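Local coordinates for protein putative peptidase (Chlamydophila abortus, PDB 3CE2) that probably acts as a zinc-dependent oligopeptidase of the M3B family that cleaves a variety of small bioactive peptides, at residues L188-I193 with L208-A213; E234-Y239 with E522-P527; L40-L45 with E80-K85; P28-L31 with A35-A38; T296-I301 with C461-F466. All blocks are in the same frame, centred on the assembly; numbering follows the deposited sequence.

Contact 1: residues L188-I193 with L208-A213; sequences LSDSEI and LSHALA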
# COMPACT_ATOMS: atom_id res chain seq x y z
N LEU A 188 -17.41 -17.45 3.37
CA LEU A 188 -18.70 -17.09 2.75
C LEU A 188 -18.50 -16.28 1.48
O LEU A 188 -19.07 -16.60 0.42
CB LEU A 188 -19.56 -16.26 3.68
CG LEU A 188 -20.17 -17.04 4.82
CD1 LEU A 188 -20.63 -16.04 5.86
CD2 LEU A 188 -21.30 -17.88 4.36
N SER A 189 -17.69 -15.25 1.59
CA SER A 189 -17.54 -14.30 0.53
C SER A 189 -16.82 -14.91 -0.66
O SER A 189 -17.25 -14.77 -1.78
CB SER A 189 -16.77 -13.10 1.01
OG SER A 189 -16.83 -12.13 -0.00
N ASP A 190 -15.72 -15.60 -0.40
CA ASP A 190 -14.88 -16.11 -1.46
C ASP A 190 -15.25 -17.50 -1.96
O ASP A 190 -14.95 -17.82 -3.10
CB ASP A 190 -13.42 -16.07 -1.03
CG ASP A 190 -12.97 -14.66 -0.67
OD1 ASP A 190 -13.61 -13.69 -1.15
OD2 ASP A 190 -12.00 -14.52 0.10
N SER A 191 -15.91 -18.31 -1.13
CA SER A 191 -16.09 -19.73 -1.48
C SER A 191 -17.51 -20.24 -1.52
O SER A 191 -17.88 -20.89 -2.49
CB SER A 191 -15.28 -20.66 -0.56
OG SER A 191 -13.89 -20.36 -0.62
N GLU A 192 -18.28 -20.00 -0.47
CA GLU A 192 -19.50 -20.80 -0.28
C GLU A 192 -20.77 -20.16 -0.77
O GLU A 192 -21.65 -20.84 -1.29
CB GLU A 192 -19.60 -21.27 1.17
CG GLU A 192 -18.33 -21.99 1.54
CD GLU A 192 -18.46 -22.88 2.74
OE1 GLU A 192 -18.81 -22.36 3.82
OE2 GLU A 192 -18.15 -24.10 2.61
N ILE A 193 -20.90 -18.86 -0.62
CA ILE A 193 -22.10 -18.25 -1.16
C ILE A 193 -22.01 -18.44 -2.67
O ILE A 193 -20.97 -18.22 -3.25
CB ILE A 193 -22.21 -16.78 -0.77
CG1 ILE A 193 -22.25 -16.68 0.77
CG2 ILE A 193 -23.46 -16.16 -1.40
CD1 ILE A 193 -22.50 -15.28 1.31
N LEU A 208 -20.25 -15.76 -12.96
CA LEU A 208 -19.53 -14.73 -12.21
C LEU A 208 -18.54 -15.25 -11.20
O LEU A 208 -18.65 -16.38 -10.70
CB LEU A 208 -20.52 -13.82 -11.47
CG LEU A 208 -21.32 -12.88 -12.37
CD1 LEU A 208 -22.59 -12.43 -11.70
CD2 LEU A 208 -20.44 -11.71 -12.74
N SER A 209 -17.58 -14.39 -10.90
CA SER A 209 -16.57 -14.66 -9.93
C SER A 209 -16.03 -13.30 -9.53
O SER A 209 -16.30 -12.31 -10.20
CB SER A 209 -15.45 -15.49 -10.56
OG SER A 209 -14.42 -14.64 -11.04
N HIS A 210 -15.27 -13.21 -8.45
CA HIS A 210 -14.71 -11.92 -8.12
C HIS A 210 -13.90 -11.35 -9.27
O HIS A 210 -14.08 -10.18 -9.64
CB HIS A 210 -13.92 -11.97 -6.80
CG HIS A 210 -14.82 -12.01 -5.60
ND1 HIS A 210 -14.58 -12.83 -4.51
CD2 HIS A 210 -15.98 -11.37 -5.34
CE1 HIS A 210 -15.55 -12.66 -3.62
NE2 HIS A 210 -16.41 -11.79 -4.10
N ALA A 211 -13.04 -12.17 -9.87
CA ALA A 211 -12.20 -11.69 -10.96
C ALA A 211 -13.00 -11.35 -12.22
O ALA A 211 -12.70 -10.37 -12.90
CB ALA A 211 -11.08 -12.66 -11.26
N LEU A 212 -14.03 -12.14 -12.52
CA LEU A 212 -14.91 -11.82 -13.63
C LEU A 212 -15.71 -10.54 -13.38
O LEU A 212 -15.84 -9.71 -14.28
CB LEU A 212 -15.84 -12.97 -13.95
CG LEU A 212 -15.15 -14.19 -14.57
CD1 LEU A 212 -16.18 -15.17 -15.10
CD2 LEU A 212 -14.19 -13.75 -15.67
N ALA A 213 -16.24 -10.39 -12.17
CA ALA A 213 -16.97 -9.19 -11.80
C ALA A 213 -16.14 -7.95 -12.07
O ALA A 213 -16.67 -6.95 -12.57
CB ALA A 213 -17.42 -9.21 -10.33
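His210 reaches across to Ser189 and Asp190, joining two helices, 180-192 and 210-217, whose link in the chain is the two-stranded antiparallel sheet 197-199 and 205-207. It illustrates how one polar aromatic side chain can bridge helices whose backbones stay well apart: the closest CA atoms, those of Asp190 and His210, are 7.9 Å apart. From CA, the CB of His210 points at the other helix, and CG lies anti to the carbonyl carbon (chi1 -75°), which brings the imidazole up to Ser189 and Asp190 with CE1 toward both. ND1 comes first, 3.6 Å from Asp190 OD1. At the far side of the ring, CE1 approaches two oxygens: Asp190 OD1 stands at the ring edge, near its plane, at 3.3 Å, while the backbone Ser189 O is equally near to CE1 but obliquely placed. The Asp190 carboxylate is turned almost perpendicular to the imidazole. NE2, the last atom, is hydrogen-bonded to Tyr236 OH on helix 222-237, and the same hydroxyl is bonded to Ser189 OG; Phe195 meets the imidazole edge-to-face. Behind His210 its helix starts with a capped turn, in which Leu212 N donates to the N-cap Ser209 OG at 2.9 Å and 174°.

Contact 2: residues E234-Y239 with E522-P527; sequences ERYHSY and EWARIP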
# COMPACT_ATOMS: atom_id res chain seq x y z
N GLU A 234 -27.17 -8.91 -5.25
CA GLU A 234 -28.08 -9.94 -4.76
C GLU A 234 -27.34 -11.01 -3.95
O GLU A 234 -27.83 -11.48 -2.92
CB GLU A 234 -28.86 -10.55 -5.90
CG GLU A 234 -30.06 -9.74 -6.25
CD GLU A 234 -30.58 -10.01 -7.66
OE1 GLU A 234 -30.82 -11.20 -7.99
OE2 GLU A 234 -30.77 -9.04 -8.43
N ARG A 235 -26.13 -11.36 -4.39
CA ARG A 235 -25.33 -12.33 -3.67
C ARG A 235 -25.17 -11.92 -2.21
O ARG A 235 -25.40 -12.72 -1.32
CB ARG A 235 -23.95 -12.55 -4.33
CG ARG A 235 -23.26 -13.80 -3.75
CD ARG A 235 -22.11 -14.38 -4.55
NE ARG A 235 -20.86 -13.81 -4.09
CZ ARG A 235 -19.94 -14.48 -3.43
NH1 ARG A 235 -20.10 -15.76 -3.18
NH2 ARG A 235 -18.85 -13.86 -3.03
N TYR A 236 -24.80 -10.67 -1.96
CA TYR A 236 -24.53 -10.25 -0.60
C TYR A 236 -25.80 -9.95 0.17
O TYR A 236 -25.93 -10.24 1.37
CB TYR A 236 -23.56 -9.06 -0.59
CG TYR A 236 -22.16 -9.53 -0.95
CD1 TYR A 236 -21.24 -9.87 0.05
CD2 TYR A 236 -21.77 -9.68 -2.28
CE1 TYR A 236 -19.99 -10.33 -0.27
CE2 TYR A 236 -20.51 -10.11 -2.60
CZ TYR A 236 -19.63 -10.45 -1.60
OH TYR A 236 -18.38 -10.90 -1.93
N HIS A 237 -26.76 -9.37 -0.51
CA HIS A 237 -27.99 -8.99 0.14
C HIS A 237 -28.60 -10.21 0.80
O HIS A 237 -29.08 -10.15 1.94
CB HIS A 237 -28.93 -8.39 -0.89
CG HIS A 237 -30.31 -8.16 -0.37
ND1 HIS A 237 -30.59 -7.20 0.58
CD2 HIS A 237 -31.48 -8.80 -0.63
CE1 HIS A 237 -31.88 -7.23 0.87
NE2 HIS A 237 -32.44 -8.20 0.16
N SER A 238 -28.56 -11.35 0.13
CA SER A 238 -29.16 -12.53 0.73
C SER A 238 -28.44 -13.09 1.99
O SER A 238 -29.01 -13.88 2.71
CB SER A 238 -29.40 -13.61 -0.32
OG SER A 238 -28.22 -13.82 -1.06
N TYR A 239 -27.22 -12.66 2.27
CA TYR A 239 -26.59 -13.05 3.54
C TYR A 239 -26.31 -11.81 4.41
O TYR A 239 -25.39 -11.79 5.26
CB TYR A 239 -25.35 -13.94 3.31
CG TYR A 239 -25.75 -15.31 2.85
CD1 TYR A 239 -26.10 -16.29 3.76
CD2 TYR A 239 -25.87 -15.60 1.50
CE1 TYR A 239 -26.54 -17.55 3.35
CE2 TYR A 239 -26.30 -16.86 1.08
CZ TYR A 239 -26.64 -17.83 2.01
OH TYR A 239 -27.07 -19.08 1.60
N GLU A 522 -23.16 -2.57 -0.56
CA GLU A 522 -21.72 -2.63 -0.83
C GLU A 522 -20.87 -2.89 0.40
O GLU A 522 -19.89 -3.61 0.33
CB GLU A 522 -21.22 -1.38 -1.57
CG GLU A 522 -21.11 -1.57 -3.09
CD GLU A 522 -21.59 -0.34 -3.89
OE1 GLU A 522 -20.92 0.72 -3.80
OE2 GLU A 522 -22.63 -0.45 -4.60
N TRP A 523 -21.26 -2.31 1.53
CA TRP A 523 -20.46 -2.49 2.73
C TRP A 523 -20.20 -3.95 3.01
O TRP A 523 -19.16 -4.31 3.58
CB TRP A 523 -21.13 -1.86 3.93
CG TRP A 523 -22.44 -2.45 4.24
CD1 TRP A 523 -23.64 -1.99 3.86
CD2 TRP A 523 -22.69 -3.62 5.03
NE1 TRP A 523 -24.64 -2.79 4.35
CE2 TRP A 523 -24.08 -3.81 5.08
CE3 TRP A 523 -21.86 -4.53 5.71
CZ2 TRP A 523 -24.68 -4.87 5.75
CZ3 TRP A 523 -22.46 -5.58 6.40
CH2 TRP A 523 -23.86 -5.73 6.42
N ALA A 524 -21.13 -4.81 2.60
CA ALA A 524 -20.98 -6.25 2.82
C ALA A 524 -19.87 -6.95 1.99
O ALA A 524 -19.34 -7.96 2.42
CB ALA A 524 -22.30 -6.95 2.64
N ARG A 525 -19.52 -6.40 0.82
CA ARG A 525 -18.53 -7.03 -0.04
C ARG A 525 -17.12 -6.61 0.26
O ARG A 525 -16.20 -7.12 -0.36
CB ARG A 525 -18.83 -6.81 -1.52
CG ARG A 525 -19.94 -5.82 -1.80
CD ARG A 525 -20.71 -6.05 -3.15
NE ARG A 525 -19.85 -6.28 -4.32
CZ ARG A 525 -20.15 -5.89 -5.57
NH1 ARG A 525 -21.27 -5.23 -5.82
NH2 ARG A 525 -19.31 -6.16 -6.57
N ILE A 526 -16.92 -5.70 1.21
CA ILE A 526 -15.59 -5.19 1.49
C ILE A 526 -14.88 -5.94 2.59
O ILE A 526 -15.24 -5.79 3.75
CB ILE A 526 -15.66 -3.78 1.99
CG1 ILE A 526 -16.36 -2.89 0.98
CG2 ILE A 526 -14.26 -3.27 2.29
CD1 ILE A 526 -16.74 -1.58 1.59
N PRO A 527 -13.81 -6.68 2.25
CA PRO A 527 -13.11 -7.65 3.11
C PRO A 527 -12.62 -7.09 4.45
O PRO A 527 -12.15 -5.95 4.51
CB PRO A 527 -11.94 -8.10 2.23
CG PRO A 527 -12.43 -7.85 0.83
CD PRO A 527 -13.20 -6.58 0.92
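The ring of Tyr236 faces the side chain of Arg525, whose CB sits over the centre of one face, 3.8 Å from the centroid and 13° off the normal, a CH-pi contact. Arg525 CA rides over the same ring, 3.6 Å from Tyr236 CE1. Further out along the arginine side chain, Arg525 CD passes Tyr236 CD2 at 3.9 Å, and a bend at chi3 brings the guanidinium almost parallel to the phenol, though displaced from it. At the tip of the ring, Tyr236 OH is hydrogen-bonded to Ser189 OG and His210 NE2. Ala524 O stands obliquely 3.6 Å from Tyr236 CD1, and Ala524 CB packs 4.0 Å from that same CD1; the methyl also rests against one face of the Trp523 indole, so it is wedged between two aromatic side chains. In this predominantly helical M3 peptidase the contact sets the last turns of helix 222-237 against the loop between helices 494-509 and 536-553, nearly three hundred residues later. Phe243 of helix 240-260 adds another ring beside Tyr236. His312, which with Asp310 binds a zinc ion distinct from that of the HExxH site, has its side chain about 12 Å from that of Arg525.

Contact 3: residues L40-L45 with E80-K85; sequences LDSFGL and ERKLNK
Lys82 and Ser42 make the polar half of this contact, Lys82 NZ donating a hydrogen bond of 3.1 Å to Ser42 OG. Phe43 makes the apolar half: CE2 at the outer end of its ring lies 3.4 Å from Leu83 CD2, and the side chains of Phe43 and Lys82 slide past each other in opposite directions. Lys82 leaves its helix with CG anti to the backbone N (chi1 -162°), then bends at chi3 and chi4, which carries the amine past the phenyl to the serine. Its cation-pi approach to Phe43 is long and at most weakly attractive. In the next shell, Ser42 OG is also bonded to Asp39 O, and Asp39 OD1 forms a long, weak ion pair with Lys82 NZ. Trp53, and Leu113 from helix 101-120, pack against Phe43. Helix 33-42 thus ends against the middle of helix 66-96 with Phe43 against the buried Leu83 and the Lys82-Ser42 bond on the more exposed side, where Asp39 probably helps stabilise the positive charge of the lysine.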
# COMPACT_ATOMS: atom_id res chain seq x y z
N LEU A 40 25.04 -18.44 5.36
CA LEU A 40 23.94 -18.99 6.16
C LEU A 40 24.50 -19.85 7.27
O LEU A 40 23.96 -19.91 8.38
CB LEU A 40 23.00 -19.84 5.30
CG LEU A 40 21.79 -20.45 6.03
CD1 LEU A 40 20.62 -19.48 6.14
CD2 LEU A 40 21.31 -21.76 5.39
N ASP A 41 25.59 -20.53 6.94
CA ASP A 41 26.26 -21.44 7.87
C ASP A 41 26.82 -20.74 9.12
O ASP A 41 26.60 -21.23 10.23
CB ASP A 41 27.34 -22.27 7.15
CG ASP A 41 26.74 -23.40 6.28
OD1 ASP A 41 25.53 -23.69 6.39
OD2 ASP A 41 27.50 -23.99 5.48
N SER A 42 27.52 -19.61 8.95
CA SER A 42 28.16 -18.89 10.08
C SER A 42 27.30 -18.91 11.33
O SER A 42 27.81 -18.92 12.45
CB SER A 42 28.46 -17.41 9.76
OG SER A 42 28.18 -17.07 8.42
N PHE A 43 25.99 -18.89 11.13
CA PHE A 43 25.08 -18.84 12.25
C PHE A 43 25.13 -20.09 13.13
O PHE A 43 24.91 -20.00 14.35
CB PHE A 43 23.66 -18.53 11.76
CG PHE A 43 23.45 -17.10 11.42
CD1 PHE A 43 23.51 -16.13 12.41
CD2 PHE A 43 23.22 -16.70 10.12
CE1 PHE A 43 23.34 -14.80 12.10
CE2 PHE A 43 23.03 -15.37 9.80
CZ PHE A 43 23.09 -14.42 10.80
N GLY A 44 25.43 -21.24 12.53
CA GLY A 44 25.37 -22.50 13.26
C GLY A 44 24.01 -22.65 13.93
O GLY A 44 23.86 -22.36 15.12
N LEU A 45 23.01 -23.08 13.16
CA LEU A 45 21.69 -23.36 13.70
C LEU A 45 21.81 -24.36 14.85
O LEU A 45 22.64 -25.28 14.81
CB LEU A 45 20.78 -23.91 12.59
CG LEU A 45 19.28 -23.59 12.55
CD1 LEU A 45 18.73 -23.92 11.16
CD2 LEU A 45 18.45 -24.28 13.65
N GLU A 80 20.22 -8.85 12.25
CA GLU A 80 19.05 -8.59 11.43
C GLU A 80 19.49 -8.20 10.04
O GLU A 80 18.88 -8.60 9.03
CB GLU A 80 18.21 -7.47 12.04
CG GLU A 80 17.03 -7.05 11.22
CD GLU A 80 16.25 -5.89 11.86
OE1 GLU A 80 16.37 -5.68 13.09
OE2 GLU A 80 15.51 -5.20 11.11
N ARG A 81 20.55 -7.42 9.97
CA ARG A 81 20.99 -6.94 8.69
C ARG A 81 21.47 -8.10 7.81
O ARG A 81 21.16 -8.13 6.60
CB ARG A 81 22.09 -5.92 8.90
CG ARG A 81 22.65 -5.33 7.64
CD ARG A 81 23.58 -4.23 8.05
NE ARG A 81 24.40 -3.80 6.93
CZ ARG A 81 25.15 -2.71 6.95
NH1 ARG A 81 25.15 -1.94 8.04
NH2 ARG A 81 25.87 -2.38 5.90
N LYS A 82 22.18 -9.05 8.42
CA LYS A 82 22.75 -10.21 7.72
C LYS A 82 21.62 -11.16 7.29
O LYS A 82 21.58 -11.58 6.14
CB LYS A 82 23.74 -10.94 8.64
CG LYS A 82 24.74 -11.89 7.95
CD LYS A 82 25.12 -13.04 8.92
CE LYS A 82 26.64 -13.18 9.20
NZ LYS A 82 27.41 -14.03 8.24
N LEU A 83 20.71 -11.46 8.22
CA LEU A 83 19.49 -12.20 7.91
C LEU A 83 18.75 -11.66 6.69
O LEU A 83 18.35 -12.43 5.82
CB LEU A 83 18.54 -12.23 9.10
CG LEU A 83 19.15 -12.97 10.29
CD1 LEU A 83 18.13 -13.30 11.34
CD2 LEU A 83 19.82 -14.24 9.82
N ASN A 84 18.57 -10.33 6.63
CA ASN A 84 17.86 -9.71 5.51
C ASN A 84 18.61 -9.87 4.19
O ASN A 84 18.01 -10.13 3.16
CB ASN A 84 17.62 -8.22 5.76
CG ASN A 84 16.60 -7.97 6.86
OD1 ASN A 84 16.09 -8.91 7.47
ND2 ASN A 84 16.32 -6.69 7.13
N LYS A 85 19.92 -9.70 4.23
CA LYS A 85 20.75 -9.92 3.06
C LYS A 85 20.54 -11.35 2.56
O LYS A 85 20.34 -11.59 1.38
CB LYS A 85 22.21 -9.67 3.46
CG LYS A 85 23.25 -9.72 2.36
CD LYS A 85 24.59 -9.27 2.96
CE LYS A 85 25.79 -9.69 2.11
NZ LYS A 85 25.97 -8.86 0.88

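Contact 4: residues P28-L31 with A35-A38; sequences PLYL and AWKA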
# COMPACT_ATOMS: atom_id res chain seq x y z
N PRO A 28 26.42 -9.09 -6.59
CA PRO A 28 26.82 -8.17 -5.50
C PRO A 28 26.38 -8.60 -4.10
O PRO A 28 27.01 -8.22 -3.12
CB PRO A 28 26.15 -6.85 -5.89
CG PRO A 28 26.07 -6.90 -7.39
CD PRO A 28 25.80 -8.37 -7.72
N LEU A 29 25.31 -9.39 -3.99
CA LEU A 29 24.93 -9.93 -2.69
C LEU A 29 25.83 -11.11 -2.34
O LEU A 29 26.54 -11.10 -1.33
CB LEU A 29 23.48 -10.37 -2.70
CG LEU A 29 22.48 -9.26 -2.43
CD1 LEU A 29 21.27 -9.48 -3.26
CD2 LEU A 29 22.09 -9.26 -0.97
N TYR A 30 25.76 -12.14 -3.18
CA TYR A 30 26.62 -13.29 -3.05
C TYR A 30 27.10 -13.72 -4.41
O TYR A 30 26.32 -13.80 -5.37
CB TYR A 30 25.88 -14.42 -2.38
CG TYR A 30 25.55 -14.11 -0.95
CD1 TYR A 30 26.50 -14.26 0.06
CD2 TYR A 30 24.29 -13.63 -0.60
CE1 TYR A 30 26.20 -13.97 1.37
CE2 TYR A 30 23.98 -13.33 0.70
CZ TYR A 30 24.93 -13.49 1.69
OH TYR A 30 24.60 -13.19 2.99
N LEU A 31 28.39 -14.00 -4.50
CA LEU A 31 28.99 -14.52 -5.73
C LEU A 31 28.16 -15.65 -6.34
O LEU A 31 27.89 -15.65 -7.54
CB LEU A 31 30.43 -15.00 -5.47
CG LEU A 31 31.46 -13.87 -5.38
CD1 LEU A 31 32.84 -14.40 -4.96
CD2 LEU A 31 31.53 -13.08 -6.71
N ALA A 35 28.63 -19.47 -1.54
CA ALA A 35 28.88 -18.36 -0.60
C ALA A 35 27.67 -18.02 0.27
O ALA A 35 27.81 -17.84 1.48
CB ALA A 35 29.33 -17.13 -1.36
N TRP A 36 26.50 -17.90 -0.37
CA TRP A 36 25.23 -17.73 0.33
C TRP A 36 25.07 -18.80 1.39
O TRP A 36 24.71 -18.52 2.54
CB TRP A 36 24.05 -17.85 -0.64
CG TRP A 36 22.73 -17.70 0.09
CD1 TRP A 36 22.08 -16.53 0.34
CD2 TRP A 36 21.94 -18.73 0.69
NE1 TRP A 36 20.94 -16.77 1.06
CE2 TRP A 36 20.83 -18.11 1.28
CE3 TRP A 36 22.06 -20.12 0.76
CZ2 TRP A 36 19.83 -18.83 1.95
CZ3 TRP A 36 21.07 -20.83 1.45
CH2 TRP A 36 19.98 -20.19 2.02
N LYS A 37 25.30 -20.04 0.98
CA LYS A 37 25.16 -21.18 1.86
C LYS A 37 26.23 -21.09 2.93
O LYS A 37 25.95 -21.31 4.11
CB LYS A 37 25.31 -22.47 1.07
CG LYS A 37 25.27 -23.72 1.92
CD LYS A 37 23.99 -23.81 2.76
CE LYS A 37 23.80 -25.22 3.31
NZ LYS A 37 22.86 -25.24 4.45
N ALA A 38 27.44 -20.74 2.50
CA ALA A 38 28.56 -20.54 3.41
C ALA A 38 28.17 -19.53 4.52
O ALA A 38 28.29 -19.83 5.72
CB ALA A 38 29.78 -20.05 2.62
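Tyr30 turns the face of its ring toward Trp36, which answers with the edge of its indole: a T-shaped (edge-to-face) pair, with the planes at 82° and the centroid of the five-membered ring 5.2 Å from that of the tyrosine. The leading atom is Trp36 CD1, which comes within 3.7 Å of Tyr30 CE2. Nearer its root, the tryptophan uses the same face of the phenol, its CA standing 3.9 Å from the Tyr30 centroid as a CH-pi donor, while Trp36 N lies above Tyr30 CD1, 3.7 Å away. CG anti to the backbone N (chi1 179°), with the indole turned to chi2 88°, puts CD1 toward Tyr30, and the five-membered ring meets the phenol by its edge. Ala35 closes one side, its CB 4.3 Å from Tyr30 CD1. Here a loop folds back on the helix it leads into: residues 28-31 double over the first turns of helix 33-42, whose Ala35 N is hydrogen-bonded to the side chain of Asn32. The polar ends have separate partners: Tyr30 OH bonds to Asp39 OD2 farther along the same helix, and Trp36 NE1 to the backbone Leu86 O of helix 66-96. That long helix also sends Tyr89 against both rings, edge-to-face in the case of Tyr30, and places Lys85 as a cation-pi partner of the phenol.

Contact 5: residues T296-I301 with C461-F466; sequences TKYFSI and CLDTIF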
# COMPACT_ATOMS: atom_id res chain seq x y z
N THR A 296 -19.22 14.79 -9.02
CA THR A 296 -20.29 15.21 -9.91
C THR A 296 -19.75 15.67 -11.26
O THR A 296 -20.21 15.19 -12.29
CB THR A 296 -21.09 16.35 -9.30
OG1 THR A 296 -21.33 16.08 -7.92
CG2 THR A 296 -22.37 16.49 -10.01
N LYS A 297 -18.76 16.55 -11.27
CA LYS A 297 -18.21 17.03 -12.55
C LYS A 297 -17.75 15.89 -13.44
O LYS A 297 -18.20 15.77 -14.58
CB LYS A 297 -17.04 18.00 -12.36
CG LYS A 297 -17.39 19.46 -12.47
CD LYS A 297 -16.24 20.34 -11.96
CE LYS A 297 -16.59 21.84 -12.05
NZ LYS A 297 -15.80 22.65 -11.08
N TYR A 298 -16.85 15.07 -12.90
CA TYR A 298 -16.18 14.03 -13.68
C TYR A 298 -17.14 13.03 -14.25
O TYR A 298 -17.09 12.76 -15.45
CB TYR A 298 -15.12 13.27 -12.86
CG TYR A 298 -14.48 12.13 -13.63
CD1 TYR A 298 -13.98 12.32 -14.92
CD2 TYR A 298 -14.37 10.85 -13.06
CE1 TYR A 298 -13.38 11.28 -15.63
CE2 TYR A 298 -13.78 9.79 -13.77
CZ TYR A 298 -13.29 10.02 -15.05
OH TYR A 298 -12.69 9.00 -15.74
N PHE A 299 -18.02 12.49 -13.41
CA PHE A 299 -19.00 11.52 -13.87
C PHE A 299 -19.97 12.03 -14.94
O PHE A 299 -20.36 11.26 -15.81
CB PHE A 299 -19.76 10.89 -12.70
CG PHE A 299 -18.92 9.97 -11.86
CD1 PHE A 299 -17.66 9.55 -12.30
CD2 PHE A 299 -19.40 9.48 -10.64
CE1 PHE A 299 -16.87 8.69 -11.53
CE2 PHE A 299 -18.63 8.62 -9.86
CZ PHE A 299 -17.35 8.22 -10.31
N SER A 300 -20.37 13.30 -14.91
CA SER A 300 -21.27 13.79 -15.96
C SER A 300 -20.55 13.81 -17.29
O SER A 300 -21.15 13.57 -18.34
CB SER A 300 -21.79 15.19 -15.69
OG SER A 300 -21.61 15.51 -14.33
N ILE A 301 -19.27 14.14 -17.26
CA ILE A 301 -18.53 14.07 -18.50
C ILE A 301 -18.65 12.66 -19.02
O ILE A 301 -18.96 12.44 -20.18
CB ILE A 301 -17.06 14.39 -18.29
CG1 ILE A 301 -16.91 15.85 -17.87
CG2 ILE A 301 -16.27 14.08 -19.55
CD1 ILE A 301 -15.48 16.24 -17.62
N CYS A 461 -6.34 7.92 -15.79
CA CYS A 461 -5.85 8.76 -14.74
C CYS A 461 -6.94 9.25 -13.78
O CYS A 461 -6.74 9.26 -12.56
CB CYS A 461 -5.15 9.95 -15.38
SG CYS A 461 -4.80 11.24 -14.24
N LEU A 462 -8.09 9.65 -14.28
CA LEU A 462 -9.12 10.10 -13.35
C LEU A 462 -9.80 8.93 -12.65
O LEU A 462 -10.09 9.00 -11.45
CB LEU A 462 -10.10 11.05 -14.03
CG LEU A 462 -9.41 12.37 -14.43
CD1 LEU A 462 -10.06 13.06 -15.62
CD2 LEU A 462 -9.28 13.35 -13.25
N ASP A 463 -10.03 7.84 -13.38
CA ASP A 463 -10.60 6.63 -12.75
C ASP A 463 -9.76 6.22 -11.53
O ASP A 463 -10.29 5.90 -10.46
CB ASP A 463 -10.65 5.46 -13.75
CG ASP A 463 -11.72 5.64 -14.86
OD1 ASP A 463 -12.64 6.52 -14.75
OD2 ASP A 463 -11.64 4.89 -15.87
N THR A 464 -8.43 6.25 -11.71
CA THR A 464 -7.49 5.92 -10.65
C THR A 464 -7.60 6.90 -9.49
O THR A 464 -7.76 6.50 -8.33
CB THR A 464 -6.06 5.99 -11.20
OG1 THR A 464 -5.88 4.96 -12.16
CG2 THR A 464 -5.05 5.84 -10.10
N ILE A 465 -7.52 8.18 -9.81
CA ILE A 465 -7.66 9.21 -8.79
C ILE A 465 -9.01 9.07 -8.07
O ILE A 465 -9.07 9.07 -6.83
CB ILE A 465 -7.50 10.61 -9.40
CG1 ILE A 465 -6.12 10.74 -10.02
CG2 ILE A 465 -7.64 11.63 -8.34
CD1 ILE A 465 -5.91 12.05 -10.73
N PHE A 466 -10.09 8.94 -8.83
CA PHE A 466 -11.39 8.84 -8.18
C PHE A 466 -11.60 7.57 -7.38
O PHE A 466 -12.24 7.61 -6.35
CB PHE A 466 -12.57 9.15 -9.12
CG PHE A 466 -12.80 10.62 -9.29
CD1 PHE A 466 -13.53 11.32 -8.34
CD2 PHE A 466 -12.22 11.31 -10.35
CE1 PHE A 466 -13.70 12.69 -8.45
CE2 PHE A 466 -12.39 12.69 -10.47
CZ PHE A 466 -13.13 13.37 -9.53
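Tyr298 fills the gap between helices 292-306 and 451-487, meeting Leu462, Asp463 and Phe466, in a helix pair whose local N-to-C directions differ by 141°, closer to antiparallel than parallel. Its side chain spans the 11.7 Å between the local axes, and its rotamer decides how. With CG anti to the backbone N (chi1 176°), the phenol extends straight toward the facing helix rather than lying along its own. Leu462 has CG anti to its carbonyl carbon, beside its N, and presents CB to the tyrosine: this carbon is 3.8 Å from the ring centroid, over the face but offset toward the rim, and 3.5 Å from Tyr298 CZ. Its CD1 adds a contact with Tyr298 CE1. Phe466, a turn later, meets the ring obliquely, displaced from it toward the root of the side chain, with CE2 3.7 Å from Tyr298 CB. The two rings are nearly parallel yet slid so far that they barely overlap, and Phe470 stacks on Phe466 beyond. At the far end the hydroxyl finds Asp463, whose carboxylate is also salt-bridged to Lys302, giving OD1 two partners. Tyr298 OH donates to Asp463 OD1 at 2.7 Å, the oxygen lying in the plane of the phenol ring but being met from above the carboxylate plane, 51° out of it.

The five contacts fall into two close pairs and one that stands apart. Contacts 1 and 2 have centres 11 Å apart and share Tyr236: its ring serves contact 2, its hydroxyl contact 1. Contacts 3 and 4, also 11 Å apart, both use helix 33-42 and are tied by Lys85 NZ, 3.2 Å from Leu29 O; they lie roughly 42 to 50 Å from contacts 1 and 2. Contact 5 is nested in the long chain loop that contact 2 closes, about 25 Å from it between centres. The HExxH-type zinc site, His402, His406 and Glu430, belongs to none of them. Separately, the Ala524 side chain of contact 2 is about 13 Å from a bound zinc ion.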